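Local structure of nitrate reductase (Ulva prolifera, 5YLY) at residues L38-K43 against E128-V132; G63-K68 against P141-Y147; A89-T93 against D103-K107; R209-E213 against K224-T228. The protein reduces nitrate to nitrite in the first step of nitrate assimilation, its FAD-containing reductase domain probably passing electrons from NADH toward the heme. All blocks are in the same frame, centred on the assembly; numbering follows the deposited sequence.

Contact 1. Residues L38-K43 against E128-V132; sequences LKEKIK and EALEV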
# COMPACT_ATOMS: atom_id res chain seq x y z
N LEU A 38 6.29 0.21 -20.54
CA LEU A 38 4.95 0.74 -20.29
C LEU A 38 4.01 0.31 -21.42
O LEU A 38 4.27 0.61 -22.59
CB LEU A 38 5.02 2.27 -20.18
CG LEU A 38 3.70 2.97 -19.76
CD1 LEU A 38 3.17 2.44 -18.40
CD2 LEU A 38 3.88 4.52 -19.71
N LYS A 39 2.93 -0.39 -21.05
CA LYS A 39 1.92 -0.91 -21.99
C LYS A 39 0.67 -0.03 -22.06
O LYS A 39 0.07 0.06 -23.12
CB LYS A 39 1.53 -2.37 -21.65
CG LYS A 39 2.72 -3.35 -21.67
CD LYS A 39 3.27 -3.51 -23.08
CE LYS A 39 4.39 -4.55 -23.13
NZ LYS A 39 4.68 -4.96 -24.53
N GLU A 40 0.25 0.60 -20.94
CA GLU A 40 -0.91 1.48 -20.90
C GLU A 40 -0.70 2.49 -19.81
O GLU A 40 -0.08 2.14 -18.82
CB GLU A 40 -2.22 0.70 -20.57
CG GLU A 40 -2.56 -0.39 -21.57
CD GLU A 40 -3.91 -1.04 -21.37
OE1 GLU A 40 -3.98 -2.20 -20.91
OE2 GLU A 40 -4.92 -0.36 -21.66
N LYS A 41 -1.25 3.70 -19.98
CA LYS A 41 -1.15 4.76 -18.96
C LYS A 41 -2.57 5.30 -18.88
O LYS A 41 -3.06 5.90 -19.84
CB LYS A 41 -0.17 5.86 -19.41
CG LYS A 41 -0.06 7.01 -18.40
CD LYS A 41 1.10 7.97 -18.70
CE LYS A 41 0.81 8.91 -19.80
NZ LYS A 41 1.86 9.97 -19.89
N ILE A 42 -3.29 4.96 -17.79
CA ILE A 42 -4.71 5.26 -17.68
C ILE A 42 -5.05 6.17 -16.49
O ILE A 42 -4.75 5.81 -15.37
CB ILE A 42 -5.47 3.91 -17.56
CG1 ILE A 42 -5.20 2.99 -18.81
CG2 ILE A 42 -6.99 4.15 -17.38
CD1 ILE A 42 -5.59 1.53 -18.57
N LYS A 43 -5.67 7.30 -16.75
CA LYS A 43 -6.03 8.22 -15.66
C LYS A 43 -7.10 7.63 -14.77
O LYS A 43 -8.12 7.15 -15.27
CB LYS A 43 -6.57 9.53 -16.20
CG LYS A 43 -5.56 10.37 -16.92
CD LYS A 43 -6.16 11.79 -17.07
CE LYS A 43 -5.16 12.73 -17.68
NZ LYS A 43 -3.95 12.89 -16.83
N GLU A 128 4.61 10.13 -14.78
CA GLU A 128 3.52 10.79 -15.52
C GLU A 128 3.98 11.26 -16.92
O GLU A 128 3.17 11.26 -17.86
CB GLU A 128 2.96 11.98 -14.70
CG GLU A 128 1.72 12.66 -15.32
CD GLU A 128 0.48 11.81 -15.48
OE1 GLU A 128 0.40 10.71 -14.89
OE2 GLU A 128 -0.45 12.27 -16.18
N ALA A 129 5.27 11.62 -17.08
CA ALA A 129 5.77 12.08 -18.37
C ALA A 129 6.07 10.91 -19.33
O ALA A 129 6.29 11.15 -20.52
CB ALA A 129 7.01 12.95 -18.18
N LEU A 130 6.03 9.64 -18.83
CA LEU A 130 6.31 8.49 -19.70
C LEU A 130 5.28 8.30 -20.76
O LEU A 130 4.10 8.57 -20.52
CB LEU A 130 6.41 7.19 -18.91
CG LEU A 130 7.53 7.03 -17.89
CD1 LEU A 130 7.46 5.68 -17.29
CD2 LEU A 130 8.94 7.25 -18.52
N GLU A 131 5.71 7.84 -21.94
CA GLU A 131 4.78 7.51 -23.02
C GLU A 131 4.78 5.98 -23.13
O GLU A 131 5.77 5.35 -22.76
CB GLU A 131 5.19 8.14 -24.36
CG GLU A 131 5.10 9.67 -24.38
CD GLU A 131 3.71 10.28 -24.21
OE1 GLU A 131 2.70 9.59 -24.43
OE2 GLU A 131 3.65 11.49 -23.88
N VAL A 132 3.67 5.39 -23.61
CA VAL A 132 3.60 3.94 -23.82
C VAL A 132 4.78 3.58 -24.72
O VAL A 132 5.07 4.30 -25.70
CB VAL A 132 2.22 3.57 -24.44
CG1 VAL A 132 2.23 2.17 -25.08
CG2 VAL A 132 1.11 3.68 -23.38
O HOH W 1 0.92 10.81 -22.51
O HOH W 2 0.08 12.37 -18.93
O HOH W 3 -2.33 10.33 -16.88
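Leu38 and Val132, whose CA atoms lie 5.0 Å apart, mark the closest backbone approach of two segments that run 127° to each other, so the chains diverge toward Lys43 and Glu128 and long side chains bridge the widening gap. Lys41 is the main bridge. Its chain leaves with CG anti to the backbone N and turns at chi3 (77°), which drops the ammonium among the carbonyls at the C-terminal end of helix 122-129 and the turn beyond it. NZ donates to Leu130 O at 2.7 Å, nearly in line with that carbonyl, and to Glu128 O at 2.7 Å, from a position tilted 29° out of the second carbonyl's plane. Water 1 and water 2 also accept from NZ and donate to Glu131 OE1 and Glu128 OE2; four acceptors thus share its three protons.

Strand 34-43 belongs to the antiparallel FAD-binding barrel, and the classic beta bulge at Lys39 and Glu40, both facing Arg52, interrupts its regular pairing with strand 48-54 within this segment. At the close end, Leu38 turns CD2 against Leu130 CB (3.8 Å) and the carbonyl of Glu131. Val132 lays both methyls against the same side of the strand backbone: CG1 rests 3.6 Å from Leu38 O and is equally near Lys39 O, while CG2 lies against Glu40 CA.

At the wide end, Lys43 NZ forms a long salt bridge of 3.6 Å with Glu128 OE2, the two chains crossing at about a right angle. Water 3 joins the same two atoms, 2.8 Å from Glu128 OE2, while Glu128 OE1 is held by Thr49 OG1.

Contact 2. Residues G63-K68 against P141-Y147; sequences GLPTGK and PIGHFHY
A type II beta turn, Pro65 to Lys68, fits into the bend between two strands of different sheets: 135-142 of the FAD-binding barrel, ending at Pro141-Ile142, and 145-149 of the small three-stranded sheet. Lys68 N closes the turn on Pro65 O, and Gly67 takes the positive phi (106°) of its third position. The tip is gripped through Thr66 O, which accepts from Tyr147 N at 2.9 Å with an N-H...O angle of 155°. His146 ND1 adds a weak bond to the same oxygen, which lies at the edge of the imidazole near its plane. Over one face of that ring sits Pro65 CB, 3.7 Å from the His146 ring centroid, a CH-pi contact.

On the barrel side Pro65 CD meets Pro141 CG at 3.6 Å, the two prolines crossing at about a right angle, and Leu64 CD1 touches Pro141 CB. Lys68 runs extended beyond CG along the inside of the bend: its CB packs on Ile142 O (3.3 Å) and its CE on Gly143 O (3.4 Å). From outside, Gln179 of helix 174-185 bonds both Gly67 N and Lys68 O, tying the turn to the second domain as well. Gly67 CA approaches the edge of the Phe145 ring at CD2, while water 4 donates to Gly67 O at 2.8 Å and accepts from Phe145 N at 2.9 Å.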
# COMPACT_ATOMS: atom_id res chain seq x y z
N GLY A 63 6.39 -12.63 -9.26
CA GLY A 63 7.30 -13.11 -8.22
C GLY A 63 7.44 -12.14 -7.07
O GLY A 63 8.56 -11.92 -6.58
N LEU A 64 6.32 -11.54 -6.66
CA LEU A 64 6.27 -10.58 -5.57
C LEU A 64 5.49 -11.21 -4.42
O LEU A 64 4.25 -11.25 -4.48
CB LEU A 64 5.59 -9.24 -6.00
CG LEU A 64 5.60 -8.12 -4.92
CD1 LEU A 64 7.06 -7.70 -4.55
CD2 LEU A 64 4.81 -6.88 -5.40
N PRO A 65 6.17 -11.68 -3.36
CA PRO A 65 5.44 -12.25 -2.21
C PRO A 65 4.60 -11.19 -1.50
O PRO A 65 4.93 -10.00 -1.50
CB PRO A 65 6.56 -12.77 -1.29
CG PRO A 65 7.76 -12.93 -2.18
CD PRO A 65 7.62 -11.74 -3.13
N THR A 66 3.48 -11.63 -0.89
CA THR A 66 2.57 -10.74 -0.17
C THR A 66 3.31 -10.15 1.01
O THR A 66 3.85 -10.90 1.80
CB THR A 66 1.32 -11.49 0.29
OG1 THR A 66 0.74 -12.17 -0.83
CG2 THR A 66 0.30 -10.55 0.94
N GLY A 67 3.29 -8.82 1.12
CA GLY A 67 4.01 -8.09 2.18
C GLY A 67 5.25 -7.39 1.66
O GLY A 67 5.82 -6.53 2.35
N LYS A 68 5.67 -7.72 0.42
CA LYS A 68 6.84 -7.15 -0.22
C LYS A 68 6.49 -6.14 -1.33
O LYS A 68 5.35 -6.09 -1.83
CB LYS A 68 7.78 -8.26 -0.70
CG LYS A 68 8.16 -9.17 0.50
CD LYS A 68 9.42 -9.95 0.29
CE LYS A 68 9.70 -10.81 1.51
NZ LYS A 68 10.96 -11.56 1.34
N PRO A 141 12.06 -8.83 -5.08
CA PRO A 141 11.23 -8.23 -4.02
C PRO A 141 12.02 -7.59 -2.90
O PRO A 141 13.16 -7.99 -2.62
CB PRO A 141 10.37 -9.41 -3.51
CG PRO A 141 10.84 -10.65 -4.25
CD PRO A 141 12.11 -10.29 -4.98
N ILE A 142 11.43 -6.58 -2.29
CA ILE A 142 12.01 -5.86 -1.17
C ILE A 142 11.09 -6.01 0.03
O ILE A 142 9.88 -5.81 -0.09
CB ILE A 142 12.19 -4.34 -1.48
CG1 ILE A 142 12.79 -4.07 -2.91
CG2 ILE A 142 13.00 -3.64 -0.37
CD1 ILE A 142 14.26 -4.52 -3.16
N GLY A 143 11.69 -6.24 1.19
CA GLY A 143 10.88 -6.27 2.39
C GLY A 143 11.19 -7.42 3.30
O GLY A 143 11.69 -8.44 2.86
N HIS A 144 10.85 -7.23 4.57
CA HIS A 144 11.13 -8.15 5.68
C HIS A 144 9.87 -8.92 6.12
O HIS A 144 9.98 -9.93 6.82
CB HIS A 144 11.68 -7.32 6.85
CG HIS A 144 10.81 -6.15 7.19
ND1 HIS A 144 9.83 -6.24 8.17
CD2 HIS A 144 10.72 -4.94 6.59
CE1 HIS A 144 9.20 -5.07 8.16
NE2 HIS A 144 9.70 -4.26 7.22
N PHE A 145 8.69 -8.38 5.80
CA PHE A 145 7.42 -8.98 6.17
C PHE A 145 6.86 -9.80 4.99
O PHE A 145 6.76 -9.30 3.86
CB PHE A 145 6.41 -7.91 6.62
CG PHE A 145 5.03 -8.43 6.94
CD1 PHE A 145 4.74 -8.95 8.20
CD2 PHE A 145 4.01 -8.37 6.00
CE1 PHE A 145 3.45 -9.41 8.50
CE2 PHE A 145 2.72 -8.82 6.31
CZ PHE A 145 2.46 -9.37 7.54
N HIS A 146 6.46 -11.04 5.28
CA HIS A 146 5.93 -11.94 4.27
C HIS A 146 4.70 -12.67 4.82
O HIS A 146 4.83 -13.47 5.73
CB HIS A 146 7.03 -12.95 3.86
CG HIS A 146 6.67 -13.95 2.80
ND1 HIS A 146 5.54 -13.81 2.01
CD2 HIS A 146 7.37 -15.01 2.36
CE1 HIS A 146 5.57 -14.83 1.16
NE2 HIS A 146 6.65 -15.57 1.33
N TYR A 147 3.53 -12.40 4.25
CA TYR A 147 2.31 -13.12 4.64
C TYR A 147 2.34 -14.28 3.64
O TYR A 147 1.94 -14.12 2.48
CB TYR A 147 1.08 -12.21 4.43
CG TYR A 147 -0.21 -12.87 4.86
CD1 TYR A 147 -0.57 -12.94 6.20
CD2 TYR A 147 -1.07 -13.44 3.92
CE1 TYR A 147 -1.76 -13.56 6.60
CE2 TYR A 147 -2.26 -14.06 4.31
CZ TYR A 147 -2.59 -14.13 5.65
OH TYR A 147 -3.79 -14.68 6.03
O HOH W 4 8.04 -6.15 4.01

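Contact 3. Residues A89-T93 against D103-K107; sequences AYTPT and DLVVK. With FAD (flavin-adenine dinucleotide), chain C.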
# COMPACT_ATOMS: atom_id res chain seq x y z
N ALA A 89 10.13 3.39 -4.09
CA ALA A 89 9.44 2.14 -3.77
C ALA A 89 7.98 2.20 -4.22
O ALA A 89 7.35 3.24 -4.08
CB ALA A 89 9.47 1.91 -2.27
N TYR A 90 7.44 1.09 -4.74
CA TYR A 90 6.01 0.98 -5.13
C TYR A 90 5.51 -0.41 -4.82
O TYR A 90 6.24 -1.40 -5.01
CB TYR A 90 5.74 1.30 -6.62
CG TYR A 90 6.04 2.74 -6.93
CD1 TYR A 90 5.11 3.75 -6.64
CD2 TYR A 90 7.30 3.13 -7.39
CE1 TYR A 90 5.42 5.10 -6.81
CE2 TYR A 90 7.60 4.48 -7.62
CZ TYR A 90 6.68 5.46 -7.27
OH TYR A 90 7.05 6.78 -7.41
N THR A 91 4.28 -0.47 -4.36
CA THR A 91 3.59 -1.75 -4.21
C THR A 91 2.54 -1.74 -5.31
O THR A 91 1.58 -0.96 -5.25
CB THR A 91 2.96 -1.97 -2.84
OG1 THR A 91 3.97 -1.93 -1.84
CG2 THR A 91 2.25 -3.35 -2.76
N PRO A 92 2.69 -2.61 -6.31
CA PRO A 92 1.67 -2.63 -7.40
C PRO A 92 0.30 -3.02 -6.87
O PRO A 92 0.19 -3.64 -5.80
CB PRO A 92 2.15 -3.76 -8.32
CG PRO A 92 3.58 -3.94 -7.99
CD PRO A 92 3.77 -3.59 -6.55
N THR A 93 -0.75 -2.64 -7.61
CA THR A 93 -2.11 -3.02 -7.22
C THR A 93 -2.48 -4.40 -7.79
O THR A 93 -3.63 -4.84 -7.67
CB THR A 93 -3.10 -1.94 -7.62
OG1 THR A 93 -2.98 -1.71 -9.03
CG2 THR A 93 -2.89 -0.66 -6.85
N ASP A 103 0.40 -3.53 -12.39
CA ASP A 103 -0.21 -2.21 -12.44
C ASP A 103 0.28 -1.41 -11.26
O ASP A 103 0.25 -1.93 -10.16
CB ASP A 103 -1.73 -2.34 -12.28
CG ASP A 103 -2.46 -2.95 -13.45
OD1 ASP A 103 -1.79 -3.26 -14.46
OD2 ASP A 103 -3.68 -3.17 -13.33
N LEU A 104 0.63 -0.14 -11.48
CA LEU A 104 1.02 0.74 -10.38
C LEU A 104 -0.04 1.82 -10.34
O LEU A 104 -0.33 2.41 -11.38
CB LEU A 104 2.36 1.47 -10.63
CG LEU A 104 3.59 0.66 -10.86
CD1 LEU A 104 4.76 1.62 -11.08
CD2 LEU A 104 3.86 -0.31 -9.66
N VAL A 105 -0.55 2.13 -9.15
CA VAL A 105 -1.46 3.27 -9.00
C VAL A 105 -0.61 4.32 -8.31
O VAL A 105 -0.10 4.08 -7.22
CB VAL A 105 -2.74 2.87 -8.23
CG1 VAL A 105 -3.53 4.09 -7.78
CG2 VAL A 105 -3.59 1.96 -9.10
N VAL A 106 -0.38 5.47 -8.99
CA VAL A 106 0.54 6.48 -8.52
C VAL A 106 -0.12 7.84 -8.35
O VAL A 106 -0.74 8.36 -9.28
CB VAL A 106 1.83 6.56 -9.42
CG1 VAL A 106 2.83 7.60 -8.92
CG2 VAL A 106 2.52 5.18 -9.57
N LYS A 107 0.06 8.44 -7.18
CA LYS A 107 -0.38 9.82 -6.93
C LYS A 107 0.69 10.74 -7.58
O LYS A 107 1.88 10.66 -7.24
CB LYS A 107 -0.45 10.08 -5.41
CG LYS A 107 -0.83 11.53 -5.04
CD LYS A 107 -2.26 11.87 -5.36
CE LYS A 107 -2.77 12.94 -4.40
NZ LYS A 107 -4.25 13.10 -4.51
PA FAD C . 9.55 13.36 -3.93
O1A FAD C . 10.36 14.14 -4.89
O2A FAD C . 10.28 12.22 -3.26
O5B FAD C . 8.93 14.39 -2.84
C5B FAD C . 8.93 14.05 -1.44
C4B FAD C . 7.57 14.32 -0.83
O4B FAD C . 7.17 15.69 -1.05
C3B FAD C . 6.42 13.51 -1.40
O3B FAD C . 6.40 12.17 -0.89
C2B FAD C . 5.20 14.33 -0.95
O2B FAD C . 4.77 14.00 0.36
C1B FAD C . 5.75 15.77 -0.99
N9A FAD C . 5.27 16.57 -2.12
C8A FAD C . 6.00 16.98 -3.21
N7A FAD C . 5.31 17.66 -4.09
C5A FAD C . 4.04 17.70 -3.56
C6A FAD C . 2.82 18.22 -4.04
N6A FAD C . 2.64 18.67 -5.28
N1A FAD C . 1.73 18.13 -3.23
C2A FAD C . 1.85 17.50 -2.06
N3A FAD C . 2.94 16.92 -1.53
C4A FAD C . 4.00 17.05 -2.33
N1 FAD C . 3.35 5.91 -4.02
C2 FAD C . 2.33 5.78 -4.92
O2 FAD C . 1.89 6.77 -5.52
N3 FAD C . 1.79 4.51 -5.18
C4 FAD C . 2.20 3.31 -4.58
O4 FAD C . 1.73 2.25 -4.94
C4X FAD C . 3.26 3.47 -3.59
N5 FAD C . 3.67 2.40 -2.95
C5X FAD C . 4.66 2.56 -1.98
C6 FAD C . 5.09 1.44 -1.26
C7 FAD C . 6.08 1.54 -0.28
C7M FAD C . 6.48 0.31 0.48
C8 FAD C . 6.66 2.81 -0.00
C8M FAD C . 7.77 2.96 1.02
C9 FAD C . 6.22 3.93 -0.70
C9A FAD C . 5.23 3.82 -1.69
N10 FAD C . 4.78 4.95 -2.44
C10 FAD C . 3.78 4.82 -3.39
C1' FAD C . 5.45 6.26 -2.36
C2' FAD C . 6.59 6.41 -3.36
O2' FAD C . 7.72 5.62 -2.96
C3' FAD C . 7.04 7.86 -3.54
O3' FAD C . 7.47 8.39 -2.29
C4' FAD C . 6.00 8.77 -4.20
O4' FAD C . 5.74 8.29 -5.52
C5' FAD C . 6.42 10.22 -4.26
O5' FAD C . 7.75 10.30 -4.80
P FAD C . 8.22 11.54 -5.71
O1P FAD C . 9.58 11.27 -6.24
O2P FAD C . 7.15 11.90 -6.71
O3P FAD C . 8.27 12.71 -4.64
O HOH W 5 0.65 0.91 -6.99
O HOH W 6 -4.73 -2.76 -10.90
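Tyr90 and Val106 meet beside the flavin, Tyr90 CE1 lying 4.0 Å from Val106 CG2, and their two segments line the cofactor from different sides. Segment 89-93 carries part of the RxYT-type sequence motif familiar from flavoproteins of the ferredoxin reductase family. With its CG beside the backbone N (chi1 -66°), the Tyr90 ring has its edge at the isoalloxazine, flavin N3 lying in the plane of the phenol, while ribityl O2' stands over one of its faces. Tyr90 OH shares a hydrogen bond of 2.8 Å with FAD O4', and FAD O2' donates to Ala89 O at 2.7 Å. Thr91 N donates a rather long hydrogen bond to flavin N5 at 3.3 Å.

The strand 103-107 reads the pyrimidine edge. FAD N3 donates to Val105 O at 2.8 Å, almost straight at 169°, and Lys107 N donates to FAD O2 at 3.0 Å. Water 5 lies between the segments, accepting from Val105 N, with Thr91 O and FAD O4 both within its donating range.

One shell out, Thr93 N bonds Asp103 O at 2.8 Å and so fixes the spacing of the two chains, and Leu104 CD2 fills the angle between Tyr90 CB and Pro92. Thr93 CG2 presses on Val105 CG2 at 3.5 Å. Water 6 joins Thr93 OG1 to Asp103 OD2, and Asp103 is itself held by Arg52, while Phe123 and Leu127 of helix 122-129 back Tyr90.

Thr91 N donating to N5 is consistent with an oxidised flavin, and the N-H of Lys107 at O2 would probably help to stabilise negative charge gathering there on reduction.

Contact 4. Residues R209-E213 against K224-T228; sequences RPELE and KIHYT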
# COMPACT_ATOMS: atom_id res chain seq x y z
N ARG A 209 -10.67 4.49 -3.28
CA ARG A 209 -11.88 4.47 -2.44
C ARG A 209 -12.98 3.54 -2.99
O ARG A 209 -13.48 2.74 -2.21
CB ARG A 209 -12.43 5.87 -2.18
CG ARG A 209 -13.47 5.86 -1.06
CD ARG A 209 -13.86 7.28 -0.75
NE ARG A 209 -14.91 7.35 0.26
CZ ARG A 209 -15.48 8.49 0.60
NH1 ARG A 209 -15.12 9.63 0.02
NH2 ARG A 209 -16.43 8.50 1.53
N PRO A 210 -13.34 3.58 -4.31
CA PRO A 210 -14.37 2.64 -4.81
C PRO A 210 -13.98 1.18 -4.57
O PRO A 210 -14.81 0.38 -4.15
CB PRO A 210 -14.44 2.97 -6.31
CG PRO A 210 -14.08 4.45 -6.36
CD PRO A 210 -12.89 4.48 -5.40
N GLU A 211 -12.70 0.85 -4.78
CA GLU A 211 -12.16 -0.50 -4.60
C GLU A 211 -12.22 -0.93 -3.16
O GLU A 211 -12.62 -2.06 -2.88
CB GLU A 211 -10.73 -0.62 -5.12
CG GLU A 211 -10.64 -0.54 -6.63
CD GLU A 211 -10.71 0.84 -7.26
OE1 GLU A 211 -10.77 1.86 -6.53
OE2 GLU A 211 -10.72 0.90 -8.50
N LEU A 212 -11.85 -0.02 -2.23
CA LEU A 212 -11.91 -0.31 -0.80
C LEU A 212 -13.35 -0.54 -0.38
O LEU A 212 -13.64 -1.51 0.33
CB LEU A 212 -11.29 0.82 0.02
CG LEU A 212 -9.75 0.97 -0.07
CD1 LEU A 212 -9.30 2.26 0.63
CD2 LEU A 212 -9.04 -0.26 0.52
N GLU A 213 -14.26 0.36 -0.80
CA GLU A 213 -15.67 0.19 -0.47
C GLU A 213 -16.24 -1.13 -1.02
O GLU A 213 -17.00 -1.79 -0.31
CB GLU A 213 -16.50 1.41 -0.90
CG GLU A 213 -16.21 2.61 0.00
CD GLU A 213 -16.43 2.35 1.48
OE1 GLU A 213 -17.60 2.14 1.87
OE2 GLU A 213 -15.44 2.23 2.24
N LYS A 224 -13.46 -4.31 7.95
CA LYS A 224 -14.07 -2.99 8.17
C LYS A 224 -13.04 -1.96 7.78
O LYS A 224 -11.83 -2.15 8.00
CB LYS A 224 -14.52 -2.77 9.61
CG LYS A 224 -15.74 -3.60 9.98
CD LYS A 224 -16.28 -3.21 11.37
CE LYS A 224 -17.33 -4.18 11.84
NZ LYS A 224 -18.51 -4.20 10.94
N ILE A 225 -13.52 -0.85 7.18
CA ILE A 225 -12.63 0.23 6.78
C ILE A 225 -13.13 1.53 7.39
O ILE A 225 -14.34 1.81 7.32
CB ILE A 225 -12.49 0.30 5.23
CG1 ILE A 225 -11.91 -1.03 4.64
CG2 ILE A 225 -11.61 1.50 4.81
CD1 ILE A 225 -12.19 -1.23 3.24
N HIS A 226 -12.23 2.30 8.02
CA HIS A 226 -12.58 3.58 8.60
C HIS A 226 -11.61 4.60 8.05
O HIS A 226 -10.44 4.28 7.84
CB HIS A 226 -12.51 3.55 10.12
CG HIS A 226 -13.21 4.71 10.76
ND1 HIS A 226 -14.58 4.65 10.97
CD2 HIS A 226 -12.77 5.91 11.17
CE1 HIS A 226 -14.91 5.78 11.57
NE2 HIS A 226 -13.87 6.57 11.70
N TYR A 227 -12.10 5.82 7.80
CA TYR A 227 -11.31 6.90 7.22
C TYR A 227 -11.24 8.09 8.15
O TYR A 227 -12.17 8.32 8.94
CB TYR A 227 -11.96 7.39 5.91
CG TYR A 227 -12.20 6.31 4.88
CD1 TYR A 227 -11.22 5.97 3.95
CD2 TYR A 227 -13.44 5.67 4.79
CE1 TYR A 227 -11.46 5.01 2.97
CE2 TYR A 227 -13.68 4.69 3.83
CZ TYR A 227 -12.69 4.37 2.92
OH TYR A 227 -12.92 3.40 1.98
N THR A 228 -10.17 8.89 8.03
CA THR A 228 -10.04 10.19 8.68
C THR A 228 -9.43 11.15 7.68
O THR A 228 -8.63 10.74 6.84
CB THR A 228 -9.34 10.19 10.04
OG1 THR A 228 -9.57 11.47 10.66
CG2 THR A 228 -7.83 9.94 9.95
O HOH W 7 -16.10 1.77 5.18
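Tyr227 leaves its strand with CG anti to the carbonyl carbon (chi1 -55°), and Glu213 folds back at chi2 (-56°), and these two turns bring the phenol and the carboxylate together. Tyr227 OH donates to Glu213 OE2 at 2.8 Å, reaching that oxygen from its anti side. OE2 in turn lies in the plane of the phenol at the ring edge, although the carboxylate as a whole is steeply turned against it.

The contact is helix-on-sheet packing inside the beta-alpha-beta crossover 193-200, 209-218, 223-229 of the Rossmann-like NAD-binding domain. The axes of the two short segments pass 10.2 Å apart at 144°, an oblique, roughly antiparallel crossing. Leu212 fills the interface: its CB lies 3.6 Å from Tyr227 OH and 3.9 Å from Ile225 CD1, and that same methyl presses on Leu212 O at 3.3 Å. Arg209 extends across the Tyr227 ring, but CZ stays 5.5 Å from its centroid, at most a weak cation-pi attraction, and the guanidinium pairs with Glu203.

Water 7 donates both to Glu213 OE2 (3.0 Å) and to Ile225 O (2.8 Å). Accepting from both phenol and water, OE2 is probably unprotonated, consistent with a charged carboxylate.

From the N terminus, segment 38-43 opens the loop that contact 1 closes at 128-132, and segment 63-68 opens a second loop before that one has closed, ending at 141-147, so contacts 1 and 2 cross. Contact 3 (89-93 with 103-107) nests inside both, joining the ends of the outermost strands, 85-90 and 101-107. All three reach the same antiparallel barrel sheet; contact 1 joins it to helix 122-129, contact 2 to the small three-stranded sheet. Contacts 2 and 3 touch directly, Leu64 CD2 packing on Pro92 CD. Contact 4 follows in series within the NAD-binding domain, packing helix 209-218 on strand 223-229, its centre about 18 Å from that of contact 3.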